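Side-chain contacts in 3-hydroxyacyl-CoA dehydrogenase type-2 (Mycobacterium avium, PDB 3PPI), which probably catalyses the NAD-dependent oxidation of 3-hydroxyacyl-CoA thioesters to 3-ketoacyl-CoA, as a member of the short-chain dehydrogenase/reductase family: residues Ala200-Leu205 and Tyr264-Val269; Ala168-Ala173 and Asp254-Leu259; Asp89-Ala94 and Ala148-Ala153. One frame throughout, in Å; residues are numbered along the deposited sequence.

In the fold
Followed from the N terminus, the chain first closes a loop at contact 3, where helix 88-98, which follows strand 78-82, meets helix 130-156, which follows strand 103-109. Contacts 2 and 1 come after it and cross: the chain passes 168-173 and then 200-205 before 254-259 completes contact 2 and 264-269 completes contact 1. Contact 2 joins central strand 167-172 to helix 249-261 on one side of the parallel sheet; contact 1 joins helix 185-205, on the other side, to the loop that enters strand 269-272. The three touch one another through L169, L205, V151, A152 and I265; together they join helix to helix, helix to strand and helix to loop.

Contact 1: Ala200-Leu205 and Tyr264-Val269; sequences AAARDL and YINGEV
A202 turns its methyl group toward the loop and meets N266 and G267 with that one carbon, in van der Waals contact. Its CB is 3.4 Å from N266 OD1, standing off the plane of the amide rather than in it, and 3.5 Å from G267 CA. The glycine, at positive phi (61°), brings bare backbone against the helix, and the two alpha carbons, A202 CA and G267 CA, come within 5.0 Å. N266 reaches the helix by its first torsion: CG lies anti to the backbone N (chi1 -163°), which carries the amide up beside A202. Both ends of that amide are held. OD1 accepts the backbone N-H of V212, while ND2 gives one hydrogen bond to F242 O of the second subunit and another to a water, 2.8 Å from ND2. The same water donates to A202 O at 2.7 Å and is the polar link between helix and loop. The buried amide thus bonds strand 210-217 and the second subunit directly, and helix 185-205 through the water. The arrangement belongs to the C-terminal part of the Rossmann fold of short-chain dehydrogenases, where a helix covers the loop that enters the last parallel strand.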
ATOM      1  N   ALA A 200      12.058  -0.857   8.220  1.00 14.96           N
ATOM      2  CA  ALA A 200      12.969  -0.089   9.071  1.00 15.75           C
ATOM      3  C   ALA A 200      14.030  -1.010   9.691  1.00 16.08           C
ATOM      4  O   ALA A 200      15.206  -0.677   9.704  1.00 16.71           O
ATOM      5  CB  ALA A 200      12.178   0.677  10.174  1.00 15.40           C
ATOM      6  N   ALA A 201      13.591  -2.160  10.211  1.00 15.79           N
ATOM      7  CA  ALA A 201      14.487  -3.183  10.752  1.00 15.64           C
ATOM      8  C   ALA A 201      15.418  -3.783   9.690  1.00 15.88           C
ATOM      9  O   ALA A 201      16.618  -3.952   9.942  1.00 15.68           O
ATOM     10  CB  ALA A 201      13.664  -4.290  11.431  1.00 15.83           C
ATOM     11  N   ALA A 202      14.872  -4.092   8.507  1.00 15.26           N
ATOM     12  CA  ALA A 202      15.684  -4.562   7.379  1.00 15.37           C
ATOM     13  C   ALA A 202      16.782  -3.550   7.033  1.00 15.90           C
ATOM     14  O   ALA A 202      17.957  -3.924   6.895  1.00 16.46           O
ATOM     15  CB  ALA A 202      14.819  -4.868   6.157  1.00 14.33           C
ATOM     16  N   ARG A 203      16.419  -2.271   6.973  1.00 15.31           N
ATOM     17  CA  ARG A 203      17.411  -1.213   6.732  1.00 16.53           C
ATOM     18  C   ARG A 203      18.462  -1.147   7.852  1.00 17.46           C
ATOM     19  O   ARG A 203      19.659  -1.107   7.580  1.00 17.39           O
ATOM     20  CB  ARG A 203      16.735   0.146   6.524  1.00 16.24           C
ATOM     21  CG  ARG A 203      16.059   0.289   5.181  1.00 16.62           C
ATOM     22  CD  ARG A 203      15.079   1.433   5.134  1.00 16.34           C
ATOM     23  NE  ARG A 203      14.760   1.819   3.755  1.00 18.61           N
ATOM     24  CZ  ARG A 203      14.127   2.944   3.409  1.00 19.51           C
ATOM     25  NH1 ARG A 203      13.694   3.795   4.343  1.00 19.77           N
ATOM     26  NH2 ARG A 203      13.923   3.224   2.122  1.00 18.91           N
ATOM     27  N   ASP A 204      18.002  -1.160   9.103  1.00 18.20           N
ATOM     28  CA  ASP A 204      18.911  -1.168  10.266  1.00 19.71           C
ATOM     29  C   ASP A 204      19.925  -2.291  10.223  1.00 19.59           C
ATOM     30  O   ASP A 204      21.108  -2.087  10.461  1.00 20.10           O
ATOM     31  CB  ASP A 204      18.112  -1.319  11.578  1.00 20.82           C
ATOM     32  CG  ASP A 204      17.902  -0.020  12.293  1.00 22.20           C
ATOM     33  OD1 ASP A 204      18.253   1.037  11.742  1.00 26.08           O
ATOM     34  OD2 ASP A 204      17.383  -0.058  13.416  1.00 25.80           O
ATOM     35  N   LEU A 205      19.442  -3.487   9.932  1.00 18.78           N
ATOM     36  CA  LEU A 205      20.233  -4.689  10.061  1.00 19.27           C
ATOM     37  C   LEU A 205      20.986  -5.034   8.787  1.00 19.45           C
ATOM     38  O   LEU A 205      21.728  -6.008   8.752  1.00 19.96           O
ATOM     39  CB  LEU A 205      19.328  -5.853  10.503  1.00 18.98           C
ATOM     40  CG  LEU A 205      18.773  -5.729  11.927  1.00 18.73           C
ATOM     41  CD1 LEU A 205      17.885  -6.917  12.264  1.00 18.13           C
ATOM     42  CD2 LEU A 205      19.930  -5.634  12.935  1.00 20.28           C
ATOM     43  N   TYR A 264      17.293 -13.079  -1.568  1.00 15.85           N
ATOM     44  CA  TYR A 264      17.066 -11.685  -1.989  1.00 15.52           C
ATOM     45  C   TYR A 264      15.840 -11.028  -1.367  1.00 14.67           C
ATOM     46  O   TYR A 264      15.703  -9.813  -1.443  1.00 15.00           O
ATOM     47  CB  TYR A 264      17.004 -11.561  -3.527  1.00 15.10           C
ATOM     48  CG  TYR A 264      17.515 -10.223  -4.063  1.00 16.16           C
ATOM     49  CD1 TYR A 264      18.786  -9.768  -3.743  1.00 16.03           C
ATOM     50  CD2 TYR A 264      16.733  -9.423  -4.891  1.00 15.65           C
ATOM     51  CE1 TYR A 264      19.260  -8.558  -4.214  1.00 14.96           C
ATOM     52  CE2 TYR A 264      17.220  -8.217  -5.383  1.00 15.70           C
ATOM     53  CZ  TYR A 264      18.493  -7.793  -5.032  1.00 14.69           C
ATOM     54  OH  TYR A 264      18.993  -6.598  -5.502  1.00 15.40           O
ATOM     55  N   ILE A 265      14.952 -11.797  -0.743  1.00 14.67           N
ATOM     56  CA  ILE A 265      13.724 -11.201  -0.194  1.00 13.95           C
ATOM     57  C   ILE A 265      14.078 -10.552   1.146  1.00 14.24           C
ATOM     58  O   ILE A 265      14.624 -11.215   2.040  1.00 14.95           O
ATOM     59  CB  ILE A 265      12.560 -12.223  -0.081  1.00 14.02           C
ATOM     60  CG1 ILE A 265      11.253 -11.515   0.312  1.00 13.47           C
ATOM     61  CG2 ILE A 265      12.889 -13.368   0.883  1.00 13.31           C
ATOM     62  CD1 ILE A 265       9.974 -12.260  -0.173  1.00 13.78           C
ATOM     63  N   ASN A 266      13.852  -9.241   1.236  1.00 13.06           N
ATOM     64  CA  ASN A 266      14.222  -8.464   2.417  1.00 13.51           C
ATOM     65  C   ASN A 266      13.327  -7.229   2.555  1.00 12.93           C
ATOM     66  O   ASN A 266      12.973  -6.596   1.557  1.00 12.86           O
ATOM     67  CB  ASN A 266      15.691  -8.029   2.319  1.00 14.14           C
ATOM     68  CG  ASN A 266      16.278  -7.583   3.663  1.00 15.09           C
ATOM     69  OD1 ASN A 266      15.671  -7.784   4.709  1.00 13.42           O
ATOM     70  ND2 ASN A 266      17.485  -6.987   3.628  1.00 14.81           N
ATOM     71  N   GLY A 267      12.991  -6.878   3.795  1.00 12.85           N
ATOM     72  CA  GLY A 267      12.107  -5.761   4.079  1.00 12.65           C
ATOM     73  C   GLY A 267      10.706  -5.852   3.509  1.00 12.28           C
ATOM     74  O   GLY A 267      10.072  -4.834   3.244  1.00 11.90           O
ATOM     75  N   GLU A 268      10.223  -7.067   3.310  1.00 13.00           N
ATOM     76  CA  GLU A 268       8.970  -7.322   2.627  1.00 12.61           C
ATOM     77  C   GLU A 268       7.941  -7.903   3.582  1.00 12.78           C
ATOM     78  O   GLU A 268       8.268  -8.637   4.514  1.00 13.27           O
ATOM     79  CB  GLU A 268       9.231  -8.267   1.433  1.00 13.08           C
ATOM     80  CG  GLU A 268       8.002  -8.960   0.778  1.00 14.64           C
ATOM     81  CD  GLU A 268       6.994  -7.981   0.164  1.00 18.17           C
ATOM     82  OE1 GLU A 268       6.995  -6.759   0.511  1.00 19.47           O
ATOM     83  OE2 GLU A 268       6.170  -8.442  -0.656  1.00 19.61           O
ATOM     84  N   VAL A 269       6.688  -7.547   3.351  1.00 12.23           N
ATOM     85  CA  VAL A 269       5.562  -8.149   4.046  1.00 12.58           C
ATOM     86  C   VAL A 269       4.799  -9.039   3.063  1.00 12.70           C
ATOM     87  O   VAL A 269       4.342  -8.568   2.007  1.00 12.45           O
ATOM     88  CB  VAL A 269       4.603  -7.096   4.597  1.00 12.95           C
ATOM     89  CG1 VAL A 269       3.437  -7.792   5.317  1.00 13.25           C
ATOM     90  CG2 VAL A 269       5.340  -6.157   5.550  1.00 12.86           C
TER
HETATM   91  O   HOH W   1      18.866  -6.294   5.981  1.00 14.45           O

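Contact 2: Ala168-Ala173 and Asp254-Leu259; sequences ALVLTA and DAAAFL
V170 packs against A256 and L259, joining a central strand of the Rossmann-type parallel sheet to helix 249-261, one of the helices that cover it. The strand shows the alternation on which such α/β layering depends. A168, near the beginning of the strand, faces the helix but stays at the margin of the contact. L169 points to the other side of the sheet, yet its backbone takes part: a water donates to two carbonyls, lying 2.8 Å from L169 O and 3.1 Å from L259 O, and so links strand to helix. V170 carries the packing. Its CG1 is anti to the backbone N (chi1 177°), and the two methyls are thereby spread over the helix. CG2 lies 3.7 Å from L259 CB and 3.9 Å from A256 O, filling the angle between these two residues, one helical turn apart. CG1 approaches L259 CD1 at 4.1 Å and, more loosely, A256 CB at 4.5 Å. The valine and leucine side chains cross at about a right angle, and L259 is covered further by I215 and M270. L171, like L169, turns to the opposite side of the sheet and packs on V194 and L197 of helix 185-205, so successive side chains serve the two helical layers in turn. The same helix is met once more where the strand ends, for the backbone carbonyl oxygen T172 O is hydrogen-bonded to K191 NZ.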
ATOM      1  N   ALA A 168      18.519 -14.363   9.442  1.00 17.24           N
ATOM      2  CA  ALA A 168      17.243 -13.816   8.995  1.00 17.06           C
ATOM      3  C   ALA A 168      16.170 -13.946  10.055  1.00 16.91           C
ATOM      4  O   ALA A 168      16.153 -14.917  10.820  1.00 17.96           O
ATOM      5  CB  ALA A 168      16.784 -14.501   7.696  1.00 16.42           C
ATOM      6  N   LEU A 169      15.283 -12.954  10.087  1.00 17.10           N
ATOM      7  CA  LEU A 169      14.147 -12.923  10.991  1.00 17.01           C
ATOM      8  C   LEU A 169      12.861 -12.920  10.173  1.00 16.36           C
ATOM      9  O   LEU A 169      12.815 -12.328   9.102  1.00 16.31           O
ATOM     10  CB  LEU A 169      14.161 -11.668  11.851  1.00 16.67           C
ATOM     11  CG  LEU A 169      15.396 -11.372  12.686  1.00 19.33           C
ATOM     12  CD1 LEU A 169      15.209 -10.029  13.439  1.00 19.25           C
ATOM     13  CD2 LEU A 169      15.702 -12.527  13.611  1.00 21.27           C
ATOM     14  N   VAL A 170      11.845 -13.604  10.696  1.00 15.88           N
ATOM     15  CA  VAL A 170      10.491 -13.553  10.197  1.00 15.39           C
ATOM     16  C   VAL A 170       9.621 -13.090  11.354  1.00 16.27           C
ATOM     17  O   VAL A 170       9.584 -13.734  12.399  1.00 16.96           O
ATOM     18  CB  VAL A 170      10.006 -14.922   9.689  1.00 15.52           C
ATOM     19  CG1 VAL A 170       8.547 -14.873   9.236  1.00 13.70           C
ATOM     20  CG2 VAL A 170      10.900 -15.374   8.532  1.00 15.69           C
ATOM     21  N   LEU A 171       8.957 -11.952  11.164  1.00 15.63           N
ATOM     22  CA  LEU A 171       7.978 -11.456  12.119  1.00 15.71           C
ATOM     23  C   LEU A 171       6.577 -11.851  11.624  1.00 15.72           C
ATOM     24  O   LEU A 171       6.388 -12.155  10.431  1.00 15.30           O
ATOM     25  CB  LEU A 171       8.090  -9.947  12.253  1.00 14.79           C
ATOM     26  CG  LEU A 171       9.497  -9.309  12.255  1.00 16.27           C
ATOM     27  CD1 LEU A 171       9.381  -7.778  12.370  1.00 15.25           C
ATOM     28  CD2 LEU A 171      10.357  -9.883  13.375  1.00 16.40           C
ATOM     29  N   THR A 172       5.604 -11.862  12.529  1.00 15.83           N
ATOM     30  CA  THR A 172       4.231 -12.173  12.168  1.00 16.43           C
ATOM     31  C   THR A 172       3.335 -10.964  12.454  1.00 16.00           C
ATOM     32  O   THR A 172       3.239 -10.477  13.588  1.00 15.61           O
ATOM     33  CB  THR A 172       3.694 -13.414  12.885  1.00 17.68           C
ATOM     34  OG1 THR A 172       4.607 -14.511  12.738  1.00 19.95           O
ATOM     35  CG2 THR A 172       2.322 -13.824  12.304  1.00 16.57           C
ATOM     36  N   ALA A 173       2.695 -10.476  11.402  1.00 15.74           N
ATOM     37  CA  ALA A 173       1.712  -9.430  11.522  1.00 15.11           C
ATOM     38  C   ALA A 173       0.325 -10.049  11.380  1.00 16.09           C
ATOM     39  O   ALA A 173       0.002 -11.038  12.058  1.00 17.71           O
ATOM     40  CB  ALA A 173       1.968  -8.379  10.474  1.00 14.81           C
ATOM     41  N   ASP A 254       5.590 -23.059   5.720  1.00 16.24           N
ATOM     42  CA  ASP A 254       6.240 -23.113   4.409  1.00 15.92           C
ATOM     43  C   ASP A 254       6.666 -21.708   3.951  1.00 15.25           C
ATOM     44  O   ASP A 254       7.739 -21.541   3.392  1.00 15.56           O
ATOM     45  CB  ASP A 254       5.294 -23.753   3.387  1.00 15.71           C
ATOM     46  CG  ASP A 254       5.930 -23.936   2.030  1.00 16.53           C
ATOM     47  OD1 ASP A 254       6.864 -24.759   1.918  1.00 18.03           O
ATOM     48  OD2 ASP A 254       5.476 -23.288   1.073  1.00 17.94           O
ATOM     49  N   ALA A 255       5.821 -20.707   4.187  1.00 14.76           N
ATOM     50  CA  ALA A 255       6.154 -19.320   3.905  1.00 14.07           C
ATOM     51  C   ALA A 255       7.315 -18.842   4.768  1.00 14.74           C
ATOM     52  O   ALA A 255       8.235 -18.184   4.275  1.00 15.49           O
ATOM     53  CB  ALA A 255       4.926 -18.429   4.118  1.00 13.89           C
ATOM     54  N   ALA A 256       7.283 -19.183   6.052  1.00 14.61           N
ATOM     55  CA  ALA A 256       8.362 -18.801   6.960  1.00 14.90           C
ATOM     56  C   ALA A 256       9.673 -19.369   6.469  1.00 15.03           C
ATOM     57  O   ALA A 256      10.662 -18.640   6.385  1.00 15.28           O
ATOM     58  CB  ALA A 256       8.081 -19.245   8.403  1.00 14.76           C
ATOM     59  N   ALA A 257       9.675 -20.648   6.098  1.00 15.49           N
ATOM     60  CA  ALA A 257      10.901 -21.300   5.628  1.00 16.47           C
ATOM     61  C   ALA A 257      11.419 -20.613   4.374  1.00 15.88           C
ATOM     62  O   ALA A 257      12.615 -20.411   4.224  1.00 16.65           O
ATOM     63  CB  ALA A 257      10.672 -22.798   5.367  1.00 15.95           C
ATOM     64  N   PHE A 258      10.517 -20.269   3.465  1.00 16.04           N
ATOM     65  CA  PHE A 258      10.897 -19.546   2.249  1.00 15.13           C
ATOM     66  C   PHE A 258      11.581 -18.209   2.568  1.00 14.84           C
ATOM     67  O   PHE A 258      12.583 -17.848   1.949  1.00 14.23           O
ATOM     68  CB  PHE A 258       9.663 -19.288   1.368  1.00 14.93           C
ATOM     69  CG  PHE A 258       9.927 -18.341   0.235  1.00 14.10           C
ATOM     70  CD1 PHE A 258      10.644 -18.753  -0.870  1.00 14.30           C
ATOM     71  CD2 PHE A 258       9.481 -17.031   0.283  1.00 14.02           C
ATOM     72  CE1 PHE A 258      10.888 -17.875  -1.922  1.00 14.04           C
ATOM     73  CE2 PHE A 258       9.742 -16.140  -0.761  1.00 14.30           C
ATOM     74  CZ  PHE A 258      10.456 -16.572  -1.863  1.00 14.49           C
ATOM     75  N   LEU A 259      11.023 -17.457   3.508  1.00 15.09           N
ATOM     76  CA  LEU A 259      11.604 -16.151   3.873  1.00 15.12           C
ATOM     77  C   LEU A 259      12.986 -16.290   4.505  1.00 16.46           C
ATOM     78  O   LEU A 259      13.833 -15.401   4.394  1.00 16.68           O
ATOM     79  CB  LEU A 259      10.674 -15.399   4.812  1.00 14.70           C
ATOM     80  CG  LEU A 259       9.355 -14.953   4.168  1.00 14.25           C
ATOM     81  CD1 LEU A 259       8.400 -14.311   5.178  1.00 12.37           C
ATOM     82  CD2 LEU A 259       9.622 -14.022   3.010  1.00 12.50           C
TER
HETATM   83  O   HOH W   2      13.391 -13.239   6.507  1.00 14.90           O

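Contact 3: Asp89-Ala94 and Ala148-Ala153; sequences DSVLAA and ARLVAA
The guanidinium of R149 carries L150 CD2 on one face, 3.7 Å above the plane and displaced toward the rim, and this same methyl reaches across to L92 CD2. The contact is helix-against-helix packing within one layer of the Rossmann fold, between helix 88-98 and the long helix 130-156. Around the guanidinium the polar bonds run in several directions: NH2 makes a salt bridge with E88 OE1 and a hydrogen bond with N146 OD1, whereas NH1 gives a hydrogen bond to A128 O of the third subunit. These bonds should hold the plane steady beneath the leucine and join the helix pair to the tetramer.

L150 is the side chain that both residues of the opposite helix share. With CG beside the backbone N (chi1 -64°), it extends toward helix 88-98 and parts its two methyls between them. CD2 goes to L92 CD2, at 3.9 Å, and the two leucines cross at about a right angle toward the exposed side of the pair. CD1 goes to the buried side and meets V91, whose side chain crosses that of L150 obliquely; I95, a turn further along helix 88-98, also touches L150. The backbones stand well apart, L92 CA to L150 CA being 7.0 Å, which the three apolar side chains span. V91 meets the leucine with CG1 and CB: L150 CD1 lies 3.8 Å from each, and V91 CG1 is 4.0 Å from L150 CB.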
ATOM      1  N   ASP A  89      15.243 -10.893  30.268  1.00 29.84           N
ATOM      2  CA  ASP A  89      15.870 -12.061  30.902  1.00 31.86           C
ATOM      3  C   ASP A  89      15.432 -13.362  30.256  1.00 30.89           C
ATOM      4  O   ASP A  89      16.236 -14.249  30.009  1.00 30.97           O
ATOM      5  CB  ASP A  89      15.518 -12.160  32.394  1.00 33.58           C
ATOM      6  CG  ASP A  89      16.068 -11.014  33.217  1.00 38.33           C
ATOM      7  OD1 ASP A  89      16.659 -10.068  32.639  1.00 44.44           O
ATOM      8  OD2 ASP A  89      15.887 -11.051  34.463  1.00 45.96           O
ATOM      9  N   SER A  90      14.133 -13.474  30.038  1.00 29.82           N
ATOM     10  CA  SER A  90      13.526 -14.693  29.535  1.00 29.86           C
ATOM     11  C   SER A  90      13.942 -14.969  28.086  1.00 28.30           C
ATOM     12  O   SER A  90      14.248 -16.106  27.717  1.00 28.28           O
ATOM     13  CB  SER A  90      12.005 -14.554  29.633  1.00 29.76           C
ATOM     14  OG  SER A  90      11.363 -15.788  29.439  1.00 32.22           O
ATOM     15  N   VAL A  91      13.962 -13.925  27.264  1.00 26.45           N
ATOM     16  CA  VAL A  91      14.417 -14.063  25.881  1.00 25.15           C
ATOM     17  C   VAL A  91      15.926 -14.358  25.809  1.00 25.94           C
ATOM     18  O   VAL A  91      16.369 -15.174  24.998  1.00 25.30           O
ATOM     19  CB  VAL A  91      14.051 -12.823  25.043  1.00 24.09           C
ATOM     20  CG1 VAL A  91      14.679 -12.901  23.645  1.00 21.85           C
ATOM     21  CG2 VAL A  91      12.513 -12.686  24.969  1.00 21.55           C
ATOM     22  N   LEU A  92      16.707 -13.713  26.670  1.00 27.16           N
ATOM     23  CA  LEU A  92      18.147 -13.976  26.728  1.00 27.99           C
ATOM     24  C   LEU A  92      18.441 -15.446  27.065  1.00 29.29           C
ATOM     25  O   LEU A  92      19.396 -16.012  26.540  1.00 29.37           O
ATOM     26  CB  LEU A  92      18.847 -13.032  27.712  1.00 28.74           C
ATOM     27  CG  LEU A  92      19.073 -11.583  27.264  1.00 27.88           C
ATOM     28  CD1 LEU A  92      19.835 -10.835  28.378  1.00 29.87           C
ATOM     29  CD2 LEU A  92      19.834 -11.522  25.950  1.00 27.41           C
ATOM     30  N   ALA A  93      17.608 -16.053  27.920  1.00 29.97           N
ATOM     31  CA  ALA A  93      17.720 -17.477  28.226  1.00 31.07           C
ATOM     32  C   ALA A  93      17.383 -18.344  27.010  1.00 30.41           C
ATOM     33  O   ALA A  93      18.014 -19.375  26.789  1.00 31.29           O
ATOM     34  CB  ALA A  93      16.832 -17.863  29.431  1.00 31.53           C
ATOM     35  N   ALA A  94      16.386 -17.942  26.229  1.00 29.30           N
ATOM     36  CA  ALA A  94      16.052 -18.681  25.014  1.00 28.90           C
ATOM     37  C   ALA A  94      17.212 -18.620  24.009  1.00 28.75           C
ATOM     38  O   ALA A  94      17.496 -19.591  23.331  1.00 29.08           O
ATOM     39  CB  ALA A  94      14.749 -18.157  24.398  1.00 27.46           C
ATOM     40  N   ALA A 148      13.116  -9.368  18.643  1.00 17.99           N
ATOM     41  CA  ALA A 148      13.932  -9.016  17.485  1.00 17.72           C
ATOM     42  C   ALA A 148      15.259  -8.359  17.872  1.00 18.47           C
ATOM     43  O   ALA A 148      16.299  -8.684  17.278  1.00 18.48           O
ATOM     44  CB  ALA A 148      13.162  -8.114  16.531  1.00 16.48           C
ATOM     45  N   ARG A 149      15.223  -7.416  18.823  1.00 18.14           N
ATOM     46  CA  ARG A 149      16.420  -6.694  19.180  1.00 18.60           C
ATOM     47  C   ARG A 149      17.459  -7.628  19.810  1.00 19.49           C
ATOM     48  O   ARG A 149      18.637  -7.560  19.471  1.00 19.72           O
ATOM     49  CB  ARG A 149      16.109  -5.474  20.060  1.00 19.00           C
ATOM     50  CG  ARG A 149      15.878  -5.771  21.503  1.00 19.71           C
ATOM     51  CD  ARG A 149      15.242  -4.609  22.296  1.00 20.25           C
ATOM     52  NE  ARG A 149      15.033  -5.116  23.655  1.00 19.25           N
ATOM     53  CZ  ARG A 149      15.942  -5.121  24.626  1.00 20.10           C
ATOM     54  NH1 ARG A 149      17.137  -4.557  24.464  1.00 20.66           N
ATOM     55  NH2 ARG A 149      15.652  -5.700  25.782  1.00 20.66           N
ATOM     56  N   LEU A 150      17.010  -8.529  20.675  1.00 19.41           N
ATOM     57  CA  LEU A 150      17.913  -9.414  21.400  1.00 20.74           C
ATOM     58  C   LEU A 150      18.460 -10.527  20.494  1.00 21.10           C
ATOM     59  O   LEU A 150      19.675 -10.828  20.517  1.00 21.09           O
ATOM     60  CB  LEU A 150      17.203  -9.989  22.640  1.00 21.31           C
ATOM     61  CG  LEU A 150      16.816  -8.938  23.691  1.00 20.01           C
ATOM     62  CD1 LEU A 150      15.843  -9.484  24.764  1.00 19.01           C
ATOM     63  CD2 LEU A 150      18.085  -8.373  24.360  1.00 22.46           C
ATOM     64  N   VAL A 151      17.590 -11.104  19.665  1.00 20.14           N
ATOM     65  CA  VAL A 151      18.020 -12.156  18.735  1.00 20.58           C
ATOM     66  C   VAL A 151      18.924 -11.542  17.648  1.00 20.26           C
ATOM     67  O   VAL A 151      19.942 -12.128  17.283  1.00 20.75           O
ATOM     68  CB  VAL A 151      16.816 -12.905  18.105  1.00 20.32           C
ATOM     69  CG1 VAL A 151      17.282 -13.828  16.970  1.00 22.42           C
ATOM     70  CG2 VAL A 151      16.056 -13.701  19.175  1.00 20.34           C
ATOM     71  N   ALA A 152      18.578 -10.356  17.151  1.00 19.26           N
ATOM     72  CA  ALA A 152      19.422  -9.713  16.135  1.00 19.52           C
ATOM     73  C   ALA A 152      20.821  -9.426  16.670  1.00 20.12           C
ATOM     74  O   ALA A 152      21.799  -9.641  15.970  1.00 20.98           O
ATOM     75  CB  ALA A 152      18.791  -8.437  15.589  1.00 17.88           C
ATOM     76  N   ALA A 153      20.922  -8.958  17.911  1.00 20.89           N
ATOM     77  CA  ALA A 153      22.232  -8.719  18.524  1.00 21.54           C
ATOM     78  C   ALA A 153      23.112  -9.992  18.599  1.00 22.38           C
ATOM     79  O   ALA A 153      24.334  -9.929  18.381  1.00 22.88           O
ATOM     80  CB  ALA A 153      22.068  -8.081  19.908  1.00 21.25           C
TER